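Local structure of pumilio homology domain family member 4 (Saccharomyces cerevisiae, 3BWT) at residues I137-C140 against L141-K145. The protein binds single-stranded messenger RNA through a domain of eight Pumilio repeats and takes part in regulating gene expression in yeast. Numbering follows the deposited sequence.
Sequences IQKC and LQRLK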
loop_
_atom_site.group_PDB
_atom_site.type_symbol
_atom_site.label_atom_id
_atom_site.label_comp_id
_atom_site.label_asym_id
_atom_site.label_seq_id
_atom_site.Cartn_x
_atom_site.Cartn_y
_atom_site.Cartn_z
ATOM N N ILE A 137 -2.837 10.580 1.079
ATOM C CA ILE A 137 -2.293 10.178 2.372
ATOM C C ILE A 137 -0.946 9.442 2.254
ATOM O O ILE A 137 -0.024 9.714 3.015
ATOM C CB ILE A 137 -3.321 9.339 3.165
ATOM C CG1 ILE A 137 -4.519 10.218 3.524
ATOM C CG2 ILE A 137 -2.686 8.728 4.416
ATOM C CD1 ILE A 137 -4.114 11.618 3.984
ATOM N N GLN A 138 -0.827 8.525 1.297
ATOM C CA GLN A 138 0.436 7.820 1.090
ATOM C C GLN A 138 1.548 8.760 0.634
ATOM O O GLN A 138 2.697 8.606 1.030
ATOM C CB GLN A 138 0.275 6.705 0.070
ATOM C CG GLN A 138 -0.666 5.614 0.489
ATOM C CD GLN A 138 -0.652 4.461 -0.493
ATOM O OE1 GLN A 138 0.411 4.015 -0.913
ATOM N NE2 GLN A 138 -1.831 3.978 -0.870
ATOM N N LYS A 139 1.210 9.729 -0.205
ATOM C CA LYS A 139 2.202 10.671 -0.708
ATOM C C LYS A 139 2.831 11.397 0.463
ATOM O O LYS A 139 4.023 11.660 0.482
ATOM C CB LYS A 139 1.549 11.672 -1.658
ATOM C CG LYS A 139 2.515 12.549 -2.413
ATOM C CD LYS A 139 3.590 11.742 -3.105
ATOM C CE LYS A 139 3.066 10.986 -4.307
ATOM N NZ LYS A 139 4.153 10.188 -4.950
ATOM N N CYS A 140 2.009 11.706 1.450
ATOM C CA CYS A 140 2.469 12.412 2.624
ATOM C C CYS A 140 3.591 11.643 3.283
ATOM O O CYS A 140 4.602 12.227 3.686
ATOM C CB CYS A 140 1.315 12.617 3.603
ATOM S SG CYS A 140 0.206 13.945 3.111
ATOM N N LEU A 141 3.407 10.330 3.387
ATOM C CA LEU A 141 4.405 9.452 3.986
ATOM C C LEU A 141 5.642 9.355 3.094
ATOM O O LEU A 141 6.771 9.347 3.579
ATOM C CB LEU A 141 3.806 8.073 4.240
ATOM C CG LEU A 141 2.579 8.052 5.158
ATOM C CD1 LEU A 141 1.681 6.861 4.858
ATOM C CD2 LEU A 141 2.995 8.052 6.621
ATOM N N GLN A 142 5.440 9.307 1.784
ATOM C CA GLN A 142 6.580 9.213 0.881
ATOM C C GLN A 142 7.418 10.487 0.831
ATOM O O GLN A 142 8.586 10.427 0.460
ATOM C CB GLN A 142 6.137 8.853 -0.536
ATOM C CG GLN A 142 5.204 7.678 -0.608
ATOM C CD GLN A 142 4.864 7.302 -2.034
ATOM O OE1 GLN A 142 3.808 7.681 -2.560
ATOM N NE2 GLN A 142 5.768 6.562 -2.678
ATOM N N ARG A 143 6.831 11.628 1.189
ATOM C CA ARG A 143 7.461 12.925 0.911
ATOM C C ARG A 143 7.828 13.758 2.137
ATOM O O ARG A 143 8.828 14.471 2.115
ATOM C CB ARG A 143 6.589 13.787 -0.015
ATOM C CG ARG A 143 6.495 13.307 -1.456
ATOM C CD ARG A 143 7.858 13.005 -2.023
ATOM N NE ARG A 143 7.762 12.189 -3.228
ATOM C CZ ARG A 143 8.222 12.548 -4.424
ATOM N NH1 ARG A 143 8.832 13.717 -4.592
ATOM N NH2 ARG A 143 8.075 11.726 -5.455
ATOM N N LEU A 144 7.015 13.692 3.189
ATOM C CA LEU A 144 7.212 14.560 4.346
ATOM C C LEU A 144 8.156 13.964 5.376
ATOM O O LEU A 144 8.435 12.767 5.371
ATOM C CB LEU A 144 5.880 14.877 5.033
ATOM C CG LEU A 144 4.687 15.345 4.194
ATOM C CD1 LEU A 144 3.546 15.783 5.088
ATOM C CD2 LEU A 144 5.098 16.460 3.270
ATOM N N LYS A 145 8.638 14.818 6.271
ATOM C CA LYS A 145 9.425 14.359 7.399
ATOM C C LYS A 145 8.508 13.631 8.370
ATOM O O LYS A 145 7.356 14.003 8.535
ATOM C CB LYS A 145 10.095 15.540 8.104
ATOM C CG LYS A 145 11.235 16.194 7.315
ATOM C CD LYS A 145 12.037 17.151 8.194
ATOM C CE LYS A 145 12.764 18.207 7.369
ATOM N NZ LYS A 145 11.835 19.265 6.868
#
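Gln-138, Lys-139 and Cys-140 meet Gln-142, Arg-143 and Leu-144 in a local contact between successive turns at the C-terminal end of helix 133-143, within Pumilio repeat 4. The backbone evidence is two fairly straight i to i+4 hydrogen bonds. One runs from Gln-142 N to Gln-138 O (2.9 Å), the other from Leu-144 N to Cys-140 O (2.9 Å). Leu-144 is the first residue past the helix to leave helical backbone angles, and its N-H still bonds back to Cys-140 O in the last turn. Arg-143 N approaches both Lys-139 O and Cys-140 O, and each bond is weak.

With CG anti to the backbone N (chi1 -170°) and bends at chi2 and chi3, the Lys-139 chain comes round to lie beside that of Arg-143, pointing the same way. Its CD lies 3.7 Å from Arg-143 CG, a contact between aliphatic parts. The amine reaches across to the Gln-142 side chain, where NZ and OE1 make a weak, long bond of 3.5 Å. Apolar contact is slight: Cys-140 CB stands 4.1 Å from Leu-144 CD1. Elsewhere in the fold, Cys-140 touches Ile-104 of helix 96-106 and Ile-152 of helix 146-158, while Leu-141 packs on Phe-149.

Lys-139 NZ and Arg-143 NH2 come within 4.2 Å of each other, but Glu-105 forms a salt bridge with the lysine and a weak, long ion pair with the arginine. This shared carboxylate probably offsets the proximity of the two cations and links the helix end electrostatically to the preceding repeat.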